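Local atomic coordinates of inactive Zymogen C11 Protease (Parabacteroides distasonis, PDB entry 6MZO), a protein that probably cleaves peptide bonds as a clostripain-like cysteine protease of peptidase family C11, and is captured here as an inactive zymogen. Residues L51-Q65 / Q75-S87. Residues are numbered along the deposited sequence; the frame is centred on the assembly and turned at random.
Sequences LIYTDKQNEAPQLFQ and QIVLETYASNQNS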
loop_
_atom_site.group_PDB
_atom_site.type_symbol
_atom_site.label_atom_id
_atom_site.label_comp_id
_atom_site.label_asym_id
_atom_site.label_seq_id
_atom_site.Cartn_x
_atom_site.Cartn_y
_atom_site.Cartn_z
ATOM N N LEU A 51 11.460 6.485 13.413
ATOM C CA LEU A 51 11.160 7.886 13.210
ATOM C C LEU A 51 9.721 7.993 12.721
ATOM O O LEU A 51 9.253 7.150 11.942
ATOM C CB LEU A 51 12.085 8.461 12.153
ATOM C CG LEU A 51 13.523 8.847 12.605
ATOM C CD1 LEU A 51 13.374 10.104 13.482
ATOM C CD2 LEU A 51 14.277 7.767 13.323
ATOM N N ILE A 52 9.004 9.005 13.221
ATOM C CA ILE A 52 7.579 9.257 12.853
ATOM C C ILE A 52 7.435 10.666 12.355
ATOM O O ILE A 52 8.021 11.608 12.955
ATOM C CB ILE A 52 6.645 9.141 14.075
ATOM C CG1 ILE A 52 6.996 7.947 14.947
ATOM C CG2 ILE A 52 5.164 9.113 13.676
ATOM C CD1 ILE A 52 6.710 6.559 14.307
ATOM N N TYR A 53 6.637 10.847 11.310
ATOM C CA TYR A 53 6.282 12.192 10.836
ATOM C C TYR A 53 4.797 12.281 10.952
ATOM O O TYR A 53 4.059 11.340 10.476
ATOM C CB TYR A 53 6.703 12.410 9.391
ATOM C CG TYR A 53 6.203 13.704 8.799
ATOM C CD1 TYR A 53 6.956 14.877 8.909
ATOM C CD2 TYR A 53 4.995 13.744 8.074
ATOM C CE1 TYR A 53 6.498 16.077 8.358
ATOM C CE2 TYR A 53 4.522 14.939 7.557
ATOM C CZ TYR A 53 5.289 16.081 7.689
ATOM O OH TYR A 53 4.813 17.226 7.096
ATOM N N THR A 54 4.323 13.339 11.586
ATOM C CA THR A 54 2.889 13.581 11.594
ATOM C C THR A 54 2.565 14.983 11.154
ATOM O O THR A 54 3.388 15.923 11.302
ATOM C CB THR A 54 2.259 13.382 12.986
ATOM O OG1 THR A 54 2.798 14.365 13.890
ATOM C CG2 THR A 54 2.508 11.973 13.561
ATOM N N ASP A 55 1.323 15.157 10.674
ATOM C CA ASP A 55 0.790 16.492 10.316
ATOM C C ASP A 55 -0.669 16.573 10.757
ATOM O O ASP A 55 -1.586 16.668 9.952
ATOM C CB ASP A 55 0.947 16.723 8.813
ATOM C CG ASP A 55 0.369 18.063 8.344
ATOM O OD1 ASP A 55 0.428 19.076 9.073
ATOM O OD2 ASP A 55 -0.130 18.078 7.217
ATOM N N LYS A 56 -0.909 16.566 12.049
ATOM C CA LYS A 56 -2.276 16.494 12.509
ATOM C C LYS A 56 -2.947 17.850 12.421
ATOM O O LYS A 56 -2.303 18.909 12.508
ATOM C CB LYS A 56 -2.332 15.999 13.946
ATOM C CG LYS A 56 -1.864 14.538 14.097
ATOM C CD LYS A 56 -2.345 13.934 15.396
ATOM C CE LYS A 56 -1.361 14.169 16.529
ATOM N NZ LYS A 56 -1.783 13.487 17.795
ATOM N N GLN A 57 -4.258 17.808 12.286
ATOM C CA GLN A 57 -4.998 19.050 12.309
ATOM C C GLN A 57 -4.858 19.693 13.696
ATOM O O GLN A 57 -4.832 18.999 14.722
ATOM C CB GLN A 57 -6.434 18.807 11.940
ATOM C CG GLN A 57 -7.203 17.949 12.895
ATOM C CD GLN A 57 -8.683 18.000 12.563
ATOM O OE1 GLN A 57 -9.092 18.764 11.692
ATOM N NE2 GLN A 57 -9.488 17.186 13.243
ATOM N N ASN A 58 -4.712 21.018 13.710
ATOM C CA ASN A 58 -4.445 21.781 14.928
ATOM C C ASN A 58 -3.134 21.387 15.571
ATOM O O ASN A 58 -2.987 21.420 16.791
ATOM C CB ASN A 58 -5.593 21.635 15.934
ATOM C CG ASN A 58 -6.890 22.245 15.428
ATOM O OD1 ASN A 58 -7.970 21.654 15.557
ATOM N ND2 ASN A 58 -6.787 23.427 14.827
ATOM N N GLU A 59 -2.170 21.009 14.739
ATOM C CA GLU A 59 -0.852 20.690 15.211
ATOM C C GLU A 59 0.079 21.021 14.058
ATOM O O GLU A 59 -0.294 20.826 12.886
ATOM C CB GLU A 59 -0.774 19.201 15.597
ATOM C CG GLU A 59 0.276 18.827 16.579
ATOM C CD GLU A 59 0.280 17.325 16.832
ATOM O OE1 GLU A 59 -0.512 16.863 17.686
ATOM O OE2 GLU A 59 1.051 16.626 16.147
ATOM N N ALA A 60 1.281 21.501 14.367
ATOM C CA ALA A 60 2.304 21.692 13.338
ATOM C C ALA A 60 2.837 20.312 12.894
ATOM O O ALA A 60 2.840 19.376 13.708
ATOM C CB ALA A 60 3.437 22.547 13.843
ATOM N N PRO A 61 3.302 20.207 11.629
ATOM C CA PRO A 61 3.985 18.973 11.194
ATOM C C PRO A 61 5.284 18.787 11.964
ATOM O O PRO A 61 6.017 19.770 12.213
ATOM C CB PRO A 61 4.274 19.219 9.713
ATOM C CG PRO A 61 3.318 20.362 9.309
ATOM C CD PRO A 61 3.231 21.215 10.542
ATOM N N GLN A 62 5.583 17.541 12.293
ATOM C CA GLN A 62 6.764 17.298 13.114
ATOM C C GLN A 62 7.355 15.938 12.825
ATOM O O GLN A 62 6.610 14.993 12.496
ATOM C CB GLN A 62 6.421 17.420 14.577
ATOM C CG GLN A 62 5.201 16.742 15.022
ATOM C CD GLN A 62 5.014 16.860 16.532
ATOM O OE1 GLN A 62 5.507 17.793 17.159
ATOM N NE2 GLN A 62 4.325 15.886 17.122
ATOM N N LEU A 63 8.690 15.873 12.938
ATOM C CA LEU A 63 9.443 14.629 12.814
ATOM C C LEU A 63 9.972 14.294 14.197
ATOM O O LEU A 63 10.619 15.154 14.831
ATOM C CB LEU A 63 10.581 14.814 11.788
ATOM C CG LEU A 63 11.541 13.656 11.588
ATOM C CD1 LEU A 63 10.795 12.483 10.965
ATOM C CD2 LEU A 63 12.683 14.130 10.678
ATOM N N PHE A 64 9.695 13.079 14.697
ATOM C CA PHE A 64 10.169 12.759 16.052
ATOM C C PHE A 64 10.591 11.303 16.090
ATOM O O PHE A 64 10.135 10.477 15.321
ATOM C CB PHE A 64 9.109 13.040 17.138
ATOM C CG PHE A 64 7.714 12.402 16.876
ATOM C CD1 PHE A 64 6.783 13.088 16.115
ATOM C CD2 PHE A 64 7.379 11.176 17.461
ATOM C CE1 PHE A 64 5.476 12.558 15.893
ATOM C CE2 PHE A 64 6.094 10.613 17.262
ATOM C CZ PHE A 64 5.143 11.320 16.486
ATOM N N GLN A 65 11.476 11.006 17.008
ATOM C CA GLN A 65 11.935 9.651 17.259
ATOM C C GLN A 65 11.149 9.090 18.444
ATOM O O GLN A 65 10.777 9.813 19.421
ATOM C CB GLN A 65 13.460 9.696 17.530
ATOM C CG GLN A 65 13.966 8.271 17.908
ATOM C CD GLN A 65 15.489 8.237 18.128
ATOM O OE1 GLN A 65 16.150 9.283 18.420
ATOM N NE2 GLN A 65 16.056 7.038 17.993
ATOM N N GLN A 75 9.712 10.059 23.719
ATOM C CA GLN A 75 9.521 10.738 22.448
ATOM C C GLN A 75 10.491 11.885 22.303
ATOM O O GLN A 75 10.642 12.698 23.235
ATOM C CB GLN A 75 8.068 11.202 22.339
ATOM C CG GLN A 75 7.734 11.971 21.091
ATOM C CD GLN A 75 6.214 11.984 20.772
ATOM O OE1 GLN A 75 5.454 11.037 21.090
ATOM N NE2 GLN A 75 5.774 13.060 20.117
ATOM N N ILE A 76 11.216 11.951 21.193
ATOM C CA ILE A 76 12.183 13.024 20.998
ATOM C C ILE A 76 11.745 13.801 19.778
ATOM O O ILE A 76 11.984 13.305 18.647
ATOM C CB ILE A 76 13.642 12.478 20.785
ATOM C CG1 ILE A 76 14.142 11.726 22.035
ATOM C CG2 ILE A 76 14.648 13.576 20.465
ATOM C CD1 ILE A 76 15.339 10.853 21.766
ATOM N N VAL A 77 11.139 15.002 19.995
ATOM C CA VAL A 77 10.568 15.797 18.878
ATOM C C VAL A 77 11.730 16.480 18.259
ATOM O O VAL A 77 12.294 17.415 18.892
ATOM C CB VAL A 77 9.473 16.830 19.300
ATOM C CG1 VAL A 77 9.032 17.745 18.106
ATOM C CG2 VAL A 77 8.223 16.141 19.872
ATOM N N LEU A 78 12.160 15.971 17.105
ATOM C CA LEU A 78 13.329 16.461 16.391
ATOM C C LEU A 78 13.155 17.795 15.689
ATOM O O LEU A 78 13.907 18.759 15.928
ATOM C CB LEU A 78 13.763 15.474 15.344
ATOM C CG LEU A 78 14.075 14.117 15.974
ATOM C CD1 LEU A 78 14.460 13.136 14.892
ATOM C CD2 LEU A 78 15.246 14.258 16.956
ATOM N N GLU A 79 12.215 17.830 14.759
ATOM C CA GLU A 79 12.001 19.081 14.064
ATOM C C GLU A 79 10.533 19.386 14.006
ATOM O O GLU A 79 9.705 18.481 13.809
ATOM C CB GLU A 79 12.614 19.043 12.678
ATOM C CG GLU A 79 12.492 20.386 11.967
ATOM C CD GLU A 79 13.488 20.538 10.850
ATOM O OE1 GLU A 79 13.971 19.501 10.343
ATOM O OE2 GLU A 79 13.800 21.698 10.496
ATOM N N THR A 80 10.196 20.656 14.159
ATOM C CA THR A 80 8.809 21.064 14.033
ATOM C C THR A 80 8.788 22.012 12.838
ATOM O O THR A 80 9.506 23.003 12.832
ATOM C CB THR A 80 8.307 21.739 15.305
ATOM O OG1 THR A 80 8.268 20.799 16.369
ATOM C CG2 THR A 80 6.912 22.332 15.127
ATOM N N TYR A 81 8.004 21.687 11.812
ATOM C CA TYR A 81 8.099 22.388 10.533
ATOM C C TYR A 81 7.116 23.550 10.472
ATOM O O TYR A 81 6.235 23.634 11.320
ATOM C CB TYR A 81 7.863 21.401 9.395
ATOM C CG TYR A 81 8.974 20.389 9.305
ATOM C CD1 TYR A 81 10.134 20.683 8.599
ATOM C CD2 TYR A 81 8.848 19.137 9.902
ATOM C CE1 TYR A 81 11.160 19.768 8.512
ATOM C CE2 TYR A 81 9.830 18.224 9.806
ATOM C CZ TYR A 81 11.013 18.555 9.118
ATOM O OH TYR A 81 12.062 17.646 8.993
ATOM N N ALA A 82 7.292 24.472 9.517
ATOM C CA ALA A 82 6.340 25.570 9.369
ATOM C C ALA A 82 5.012 24.982 8.896
ATOM O O ALA A 82 4.982 23.889 8.314
ATOM C CB ALA A 82 6.851 26.624 8.401
ATOM N N SER A 83 3.899 25.670 9.143
ATOM C CA SER A 83 2.623 25.018 8.854
ATOM C C SER A 83 2.288 25.095 7.359
ATOM O O SER A 83 1.346 24.439 6.901
ATOM C CB SER A 83 1.481 25.606 9.687
ATOM O OG SER A 83 0.253 25.001 9.307
ATOM N N ASN A 84 3.072 25.847 6.585
ATOM C CA ASN A 84 2.895 25.816 5.121
ATOM C C ASN A 84 3.561 24.619 4.460
ATOM O O ASN A 84 3.566 24.505 3.232
ATOM C CB ASN A 84 3.416 27.091 4.472
ATOM C CG ASN A 84 4.903 27.252 4.631
ATOM O OD1 ASN A 84 5.511 26.580 5.453
ATOM N ND2 ASN A 84 5.487 28.210 3.912
ATOM N N GLN A 85 4.127 23.735 5.274
ATOM C CA GLN A 85 4.670 22.532 4.750
ATOM C C GLN A 85 3.474 21.680 4.371
ATOM O O GLN A 85 2.618 21.382 5.211
ATOM C CB GLN A 85 5.563 21.847 5.777
ATOM C CG GLN A 85 6.151 20.576 5.203
ATOM C CD GLN A 85 6.945 19.748 6.188
ATOM O OE1 GLN A 85 6.396 19.195 7.127
ATOM N NE2 GLN A 85 8.239 19.627 5.941
ATOM N N ASN A 86 3.397 21.301 3.106
ATOM C CA ASN A 86 2.328 20.407 2.653
ATOM C C ASN A 86 2.715 18.944 2.775
ATOM O O ASN A 86 3.540 18.445 2.013
ATOM C CB ASN A 86 1.963 20.717 1.213
ATOM C CG ASN A 86 0.848 19.846 0.694
ATOM O OD1 ASN A 86 0.204 19.113 1.440
ATOM N ND2 ASN A 86 0.589 19.953 -0.606
ATOM N N SER A 87 2.100 18.245 3.717
ATOM C CA SER A 87 2.509 16.880 3.957
ATOM C C SER A 87 2.007 15.931 2.869
ATOM O O SER A 87 2.526 14.838 2.745
ATOM C CB SER A 87 2.021 16.411 5.324
ATOM O OG SER A 87 0.601 16.327 5.347
HETATM O O HOH W 1 -0.059 19.474 4.545
#
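Backbone bonds join Leu63 and Gln65 to the edge strand of this antiparallel hairpin. Gln65 and Ile76 exchange both N-H...O bonds, and Leu63 N reaches Glu79 O at 2.9 Å. Leu63 O takes Glu79 N at 3.1 Å and, weakly, Leu78 N, so two residues face one: a classic beta bulge. Past the strand end, Tyr81 N meets Pro61 O, nearly straight at 173°.

The Gln75 amide stacks on Phe64, planes 9° apart, with NE2 3.6 Å above the ring centre; Ile52 CB rests near the rim of the opposite face. Tyr81 runs alongside Leu63, while Glu79 CG and Gln85 NE2 lie against its two faces, each toward the rim.

Tyr53 has its CG swung opposite the main-chain N (chi1 172°), which carries OH to Gln85 OE1, 2.5 Å away and well above the amide plane. Ser87 OG donates to the anti side of Asp55 OD2 at 2.7 Å, and a water bridges that oxygen to Ser87 N. A phenylalanine at Tyr53 would probably leave Gln85 OE1 without this donor and its amide freer to turn. Main-chain bonds thus join strand 72-80, outermost in the mixed sheet, to strand 62-69, whereas hydroxyls draw the following loop back to the end of strand 49-54.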